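Local coordinates for protein cytochrome P450 (Rhodococcus erythropolis, PDB 3WEC) that hydroxylates the quinoline nitrogen of aurachin alkaloids as a haem-dependent cytochrome P450 monooxygenase, a step essential for their antibiotic activity, at residues L63-D75 with G90-D104. Sequence-based numbering, arbitrary orientation.
Sequences LFGKDFANSTFFD and GLGIDGDARPFMLTD. With HEM (protoporphyrin IX containing Fe), chain B.
Asp104 reaches back to the main chain of Lys66: its OD1, through the syn lone pair, accepts a hydrogen bond from Lys66 N, nearly straight, 2.7 Å (167° at the hydrogen). The same oxygen lies against Gly65 CA, where no side chain intervenes, while OD2 rests on CB of Asp67. The side chain of Lys66 leads to the haem: it passes Leu102, bends at chi3 (85°), and brings NZ to 2.7 Å from O1A of a haem propionate, to which it donates a hydrogen bond; a second bond links NZ with the bound aurachin intermediate. Leu102 packs between Lys66 and Phe68, its CD2 lying obliquely across CE of Lys66 and its CD1 meeting CB of Phe68 at 4.0 Å. Farther along, Ala69 CB lies against Gly90 O and Gly95 O and is 3.9 Å from Ala97 CB. At the far end Leu91 sets CD1 almost exactly over the centre of the Phe74 ring, a CH-pi contact 4.0 Å from the centroid; Phe73 CD2 lies over the opposite face, nearer the rim. On the haem side, Met101 lays CB against O2D of the other propionate. The loop between helix 73-81 and helix 107-121, part of the B–C loop region of the P450 fold, here packs on the segment after strand 64-65, and Lys66, Phe68, Met101 and Leu102 line the haem and substrate pockets.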
loop_
_atom_site.group_PDB
_atom_site.type_symbol
_atom_site.label_atom_id
_atom_site.label_comp_id
_atom_site.label_asym_id
_atom_site.label_seq_id
_atom_site.Cartn_x
_atom_site.Cartn_y
_atom_site.Cartn_z
ATOM N N LEU A 63 -5.602 -11.273 19.207
ATOM C CA LEU A 63 -4.685 -10.799 20.252
ATOM C C LEU A 63 -3.772 -9.664 19.761
ATOM O O LEU A 63 -2.987 -9.114 20.536
ATOM C CB LEU A 63 -3.840 -11.959 20.814
ATOM C CG LEU A 63 -4.518 -13.211 21.425
ATOM C CD1 LEU A 63 -3.594 -13.919 22.422
ATOM C CD2 LEU A 63 -5.870 -12.901 22.066
ATOM N N PHE A 64 -3.867 -9.332 18.477
ATOM C CA PHE A 64 -3.112 -8.212 17.907
ATOM C C PHE A 64 -3.999 -7.211 17.209
ATOM O O PHE A 64 -4.886 -7.601 16.442
ATOM C CB PHE A 64 -2.033 -8.713 16.949
ATOM C CG PHE A 64 -0.856 -9.269 17.658
ATOM C CD1 PHE A 64 -0.830 -10.606 18.045
ATOM C CD2 PHE A 64 0.200 -8.447 18.005
ATOM C CE1 PHE A 64 0.253 -11.122 18.741
ATOM C CE2 PHE A 64 1.283 -8.957 18.697
ATOM C CZ PHE A 64 1.309 -10.293 19.073
ATOM N N GLY A 65 -3.745 -5.924 17.460
ATOM C CA GLY A 65 -4.553 -4.842 16.873
ATOM C C GLY A 65 -3.779 -3.705 16.220
ATOM O O GLY A 65 -2.577 -3.801 16.028
ATOM N N LYS A 66 -4.481 -2.612 15.902
ATOM C CA LYS A 66 -3.925 -1.550 15.045
ATOM C C LYS A 66 -4.201 -0.150 15.581
ATOM O O LYS A 66 -4.016 0.833 14.870
ATOM C CB LYS A 66 -4.467 -1.664 13.618
ATOM C CG LYS A 66 -3.964 -2.860 12.830
ATOM C CD LYS A 66 -4.269 -2.745 11.333
ATOM C CE LYS A 66 -3.219 -1.953 10.588
ATOM N NZ LYS A 66 -3.281 -2.188 9.124
ATOM N N ASP A 67 -4.674 -0.068 16.816
ATOM C CA ASP A 67 -4.848 1.209 17.516
ATOM C C ASP A 67 -3.508 1.933 17.719
ATOM O O ASP A 67 -3.071 2.155 18.844
ATOM C CB ASP A 67 -5.512 0.975 18.866
ATOM C CG ASP A 67 -6.071 2.245 19.467
ATOM O OD1 ASP A 67 -5.692 3.346 19.022
ATOM O OD2 ASP A 67 -6.908 2.141 20.383
ATOM N N PHE A 68 -2.871 2.328 16.620
ATOM C CA PHE A 68 -1.512 2.873 16.686
ATOM C C PHE A 68 -1.325 4.238 17.385
ATOM O O PHE A 68 -0.287 4.480 17.983
ATOM C CB PHE A 68 -0.878 2.852 15.294
ATOM C CG PHE A 68 -0.082 1.604 15.020
ATOM C CD1 PHE A 68 1.288 1.554 15.320
ATOM C CD2 PHE A 68 -0.692 0.478 14.487
ATOM C CE1 PHE A 68 2.034 0.409 15.076
ATOM C CE2 PHE A 68 0.045 -0.673 14.246
ATOM C CZ PHE A 68 1.405 -0.710 14.538
ATOM N N ALA A 69 -2.331 5.111 17.331
ATOM C CA ALA A 69 -2.206 6.455 17.909
ATOM C C ALA A 69 -2.214 6.421 19.433
ATOM O O ALA A 69 -1.594 7.265 20.091
ATOM C CB ALA A 69 -3.300 7.360 17.383
ATOM N N ASN A 70 -2.900 5.434 19.998
ATOM C CA ASN A 70 -2.920 5.279 21.448
ATOM C C ASN A 70 -1.858 4.319 21.981
ATOM O O ASN A 70 -1.887 3.962 23.153
ATOM C CB ASN A 70 -4.321 4.896 21.920
ATOM C CG ASN A 70 -5.348 5.960 21.587
ATOM O OD1 ASN A 70 -5.290 7.085 22.098
ATOM N ND2 ASN A 70 -6.290 5.619 20.715
ATOM N N SER A 71 -0.916 3.926 21.119
ATOM C CA SER A 71 0.227 3.087 21.516
ATOM C C SER A 71 1.427 3.946 21.912
ATOM O O SER A 71 1.462 5.130 21.602
ATOM C CB SER A 71 0.614 2.123 20.394
ATOM O OG SER A 71 1.374 2.783 19.390
ATOM N N THR A 72 2.393 3.355 22.617
ATOM C CA THR A 72 3.640 4.042 22.946
ATOM C C THR A 72 4.625 4.026 21.773
ATOM O O THR A 72 5.696 4.634 21.860
ATOM C CB THR A 72 4.363 3.399 24.148
ATOM O OG1 THR A 72 4.431 1.981 23.952
ATOM C CG2 THR A 72 3.668 3.722 25.479
ATOM N N PHE A 73 4.276 3.346 20.681
ATOM C CA PHE A 73 5.246 3.120 19.610
ATOM C C PHE A 73 5.906 4.375 19.032
ATOM O O PHE A 73 7.121 4.379 18.781
ATOM C CB PHE A 73 4.662 2.275 18.477
ATOM C CG PHE A 73 5.582 2.153 17.304
ATOM C CD1 PHE A 73 6.817 1.533 17.442
ATOM C CD2 PHE A 73 5.234 2.693 16.079
ATOM C CE1 PHE A 73 7.684 1.444 16.372
ATOM C CE2 PHE A 73 6.092 2.602 15.006
ATOM C CZ PHE A 73 7.319 1.978 15.154
ATOM N N PHE A 74 5.113 5.420 18.810
ATOM C CA PHE A 74 5.628 6.651 18.208
ATOM C C PHE A 74 6.424 7.447 19.209
ATOM O O PHE A 74 7.458 8.034 18.871
ATOM C CB PHE A 74 4.507 7.504 17.636
ATOM C CG PHE A 74 3.721 6.809 16.564
ATOM C CD1 PHE A 74 4.330 6.436 15.379
ATOM C CD2 PHE A 74 2.376 6.518 16.749
ATOM C CE1 PHE A 74 3.620 5.778 14.390
ATOM C CE2 PHE A 74 1.651 5.872 15.759
ATOM C CZ PHE A 74 2.271 5.499 14.583
ATOM N N ASP A 75 5.946 7.460 20.446
ATOM C CA ASP A 75 6.721 8.036 21.514
ATOM C C ASP A 75 8.092 7.381 21.475
ATOM O O ASP A 75 9.100 8.078 21.447
ATOM C CB ASP A 75 6.032 7.856 22.881
ATOM C CG ASP A 75 4.735 8.660 23.011
ATOM O OD1 ASP A 75 4.415 9.456 22.103
ATOM O OD2 ASP A 75 4.020 8.490 24.013
ATOM N N GLY A 90 -2.730 7.956 10.775
ATOM C CA GLY A 90 -2.647 7.200 12.023
ATOM C C GLY A 90 -1.852 7.815 13.181
ATOM O O GLY A 90 -1.824 7.259 14.288
ATOM N N LEU A 91 -1.176 8.935 12.924
ATOM C CA LEU A 91 -1.067 9.975 13.947
ATOM C C LEU A 91 -2.497 10.502 13.959
ATOM O O LEU A 91 -2.891 11.311 14.811
ATOM C CB LEU A 91 -0.104 11.078 13.517
ATOM C CG LEU A 91 1.348 11.143 13.986
ATOM C CD1 LEU A 91 1.917 9.795 14.413
ATOM C CD2 LEU A 91 2.200 11.822 12.909
ATOM N N GLY A 92 -3.270 10.002 12.994
ATOM C CA GLY A 92 -4.671 10.349 12.818
ATOM C C GLY A 92 -4.811 11.827 12.557
ATOM O O GLY A 92 -3.867 12.482 12.128
ATOM N N ILE A 93 -5.997 12.359 12.798
ATOM C CA ILE A 93 -6.174 13.808 12.784
ATOM C C ILE A 93 -6.705 14.256 14.152
ATOM O O ILE A 93 -7.848 13.955 14.510
ATOM C CB ILE A 93 -7.022 14.309 11.568
ATOM C CG1 ILE A 93 -8.436 13.709 11.562
ATOM C CG2 ILE A 93 -6.299 14.012 10.248
ATOM C CD1 ILE A 93 -9.477 14.597 10.917
ATOM N N ASP A 94 -5.840 14.922 14.927
ATOM C CA ASP A 94 -6.150 15.385 16.306
ATOM C C ASP A 94 -6.370 14.224 17.293
ATOM O O ASP A 94 -7.338 14.229 18.068
ATOM C CB ASP A 94 -7.374 16.339 16.347
ATOM C CG ASP A 94 -7.223 17.560 15.438
ATOM O OD1 ASP A 94 -6.121 18.150 15.373
ATOM O OD2 ASP A 94 -8.225 17.939 14.795
ATOM N N GLY A 95 -5.483 13.233 17.252
ATOM C CA GLY A 95 -5.603 12.069 18.137
ATOM C C GLY A 95 -6.472 10.955 17.565
ATOM O O GLY A 95 -6.139 9.776 17.701
ATOM N N ASP A 96 -7.578 11.340 16.922
ATOM C CA ASP A 96 -8.539 10.420 16.288
ATOM C C ASP A 96 -7.995 9.754 14.990
ATOM O O ASP A 96 -8.125 10.293 13.886
ATOM C CB ASP A 96 -9.862 11.168 16.023
ATOM C CG ASP A 96 -11.074 10.244 15.980
ATOM O OD1 ASP A 96 -10.913 9.021 16.183
ATOM O OD2 ASP A 96 -12.190 10.748 15.733
ATOM N N ALA A 97 -7.387 8.577 15.143
ATOM C CA ALA A 97 -6.945 7.769 14.001
ATOM C C ALA A 97 -8.041 6.823 13.502
ATOM O O ALA A 97 -7.834 6.044 12.554
ATOM C CB ALA A 97 -5.690 6.981 14.358
ATOM N N ARG A 98 -9.203 6.908 14.137
ATOM C CA ARG A 98 -10.286 5.946 13.942
ATOM C C ARG A 98 -10.800 5.809 12.491
ATOM O O ARG A 98 -10.818 4.699 11.946
ATOM C CB ARG A 98 -11.452 6.258 14.883
ATOM C CG ARG A 98 -11.363 5.703 16.297
ATOM C CD ARG A 98 -12.682 5.976 16.992
ATOM N NE ARG A 98 -13.847 5.634 16.146
ATOM C CZ ARG A 98 -14.653 6.509 15.522
ATOM N NH1 ARG A 98 -14.454 7.823 15.618
ATOM N NH2 ARG A 98 -15.663 6.067 14.782
ATOM N N PRO A 99 -11.236 6.923 11.864
ATOM C CA PRO A 99 -11.765 6.679 10.529
ATOM C C PRO A 99 -10.676 6.301 9.504
ATOM O O PRO A 99 -10.993 6.124 8.326
ATOM C CB PRO A 99 -12.477 8.000 10.175
ATOM C CG PRO A 99 -12.623 8.742 11.477
ATOM C CD PRO A 99 -11.420 8.330 12.276
ATOM N N PHE A 100 -9.434 6.137 9.973
ATOM C CA PHE A 100 -8.335 5.616 9.154
ATOM C C PHE A 100 -8.133 4.084 9.251
ATOM O O PHE A 100 -7.128 3.540 8.738
ATOM C CB PHE A 100 -7.011 6.332 9.494
ATOM C CG PHE A 100 -6.993 7.793 9.144
ATOM C CD1 PHE A 100 -7.773 8.297 8.100
ATOM C CD2 PHE A 100 -6.165 8.671 9.845
ATOM C CE1 PHE A 100 -7.743 9.649 7.783
ATOM C CE2 PHE A 100 -6.121 10.024 9.525
ATOM C CZ PHE A 100 -6.910 10.513 8.495
ATOM N N MET A 101 -9.063 3.399 9.931
ATOM C CA MET A 101 -8.997 1.939 10.114
ATOM C C MET A 101 -7.775 1.499 10.909
ATOM O O MET A 101 -7.450 0.309 10.916
ATOM C CB MET A 101 -8.978 1.205 8.758
ATOM C CG MET A 101 -10.050 1.600 7.750
ATOM S SD MET A 101 -11.644 0.804 7.934
ATOM C CE MET A 101 -12.612 1.739 6.745
ATOM N N LEU A 102 -7.053 2.450 11.518
ATOM C CA LEU A 102 -6.043 2.144 12.542
ATOM C C LEU A 102 -6.751 1.988 13.874
ATOM O O LEU A 102 -6.562 2.765 14.827
ATOM C CB LEU A 102 -4.950 3.210 12.621
ATOM C CG LEU A 102 -4.049 3.398 11.391
ATOM C CD1 LEU A 102 -2.688 3.828 11.888
ATOM C CD2 LEU A 102 -3.878 2.151 10.542
ATOM N N THR A 103 -7.609 0.976 13.907
ATOM C CA THR A 103 -8.467 0.709 15.050
ATOM C C THR A 103 -8.932 -0.747 15.063
ATOM O O THR A 103 -8.779 -1.481 14.090
ATOM C CB THR A 103 -9.663 1.690 15.119
ATOM O OG1 THR A 103 -10.371 1.486 16.350
ATOM C CG2 THR A 103 -10.629 1.537 13.919
ATOM N N ASP A 104 -9.501 -1.142 16.186
ATOM C CA ASP A 104 -9.876 -2.518 16.442
ATOM C C ASP A 104 -11.358 -2.527 16.682
ATOM O O ASP A 104 -11.942 -1.475 16.910
ATOM C CB ASP A 104 -9.176 -3.007 17.716
ATOM C CG ASP A 104 -7.713 -2.633 17.754
ATOM O OD1 ASP A 104 -7.068 -2.667 16.670
ATOM O OD2 ASP A 104 -7.219 -2.312 18.863
HETATM C CHA HEM B . -5.025 -1.979 4.216
HETATM C CHB HEM B . -1.634 -3.518 0.924
HETATM C CHC HEM B . -4.042 -1.180 -2.658
HETATM C CHD HEM B . -7.357 0.530 0.746
HETATM C C1A HEM B . -3.873 -2.540 3.545
HETATM C C2A HEM B . -2.780 -3.209 4.324
HETATM C C3A HEM B . -1.818 -3.650 3.341
HETATM C C4A HEM B . -2.390 -3.183 2.080
HETATM C CMA HEM B . -0.494 -4.409 3.591
HETATM C CAA HEM B . -2.591 -3.496 5.819
HETATM C CBA HEM B . -3.319 -4.839 6.017
HETATM C CGA HEM B . -3.036 -5.443 7.406
HETATM O O1A HEM B . -2.702 -4.717 8.389
HETATM O O2A HEM B . -3.198 -6.688 7.552
HETATM C C1B HEM B . -2.030 -2.967 -0.369
HETATM C C2B HEM B . -1.285 -3.393 -1.551
HETATM C C3B HEM B . -1.997 -2.665 -2.568
HETATM C C4B HEM B . -3.054 -1.931 -1.883
HETATM C CMB HEM B . -0.076 -4.269 -1.722
HETATM C CAB HEM B . -1.632 -2.728 -4.007
HETATM C CBB HEM B . -1.588 -1.622 -4.706
HETATM C C1C HEM B . -5.189 -0.540 -2.050
HETATM C C2C HEM B . -6.059 0.378 -2.786
HETATM C C3C HEM B . -7.007 0.865 -1.761
HETATM C C4C HEM B . -6.655 0.250 -0.497
HETATM C CMC HEM B . -5.939 0.701 -4.250
HETATM C CAC HEM B . -8.123 1.858 -1.897
HETATM C CBC HEM B . -8.574 2.259 -3.064
HETATM C C1D HEM B . -6.958 0.025 2.066
HETATM C C2D HEM B . -7.814 0.253 3.227
HETATM C C3D HEM B . -7.123 -0.487 4.300
HETATM C C4D HEM B . -5.995 -1.105 3.584
HETATM C CMD HEM B . -9.049 1.122 3.300
HETATM C CAD HEM B . -7.496 -0.586 5.752
HETATM C CBD HEM B . -8.265 -1.919 5.912
HETATM C CGD HEM B . -8.730 -2.163 7.309
HETATM O O1D HEM B . -9.841 -2.750 7.441
HETATM O O2D HEM B . -8.008 -1.770 8.283
HETATM N NA HEM B . -3.725 -2.600 2.095
HETATM N NB HEM B . -3.118 -2.158 -0.546
HETATM N NC HEM B . -5.569 -0.677 -0.682
HETATM N ND HEM B . -5.907 -0.824 2.262
HETATM FE FE HEM B . -4.524 -1.362 0.778
HETATM O O HOH W 1 -2.804 0.414 0.946
#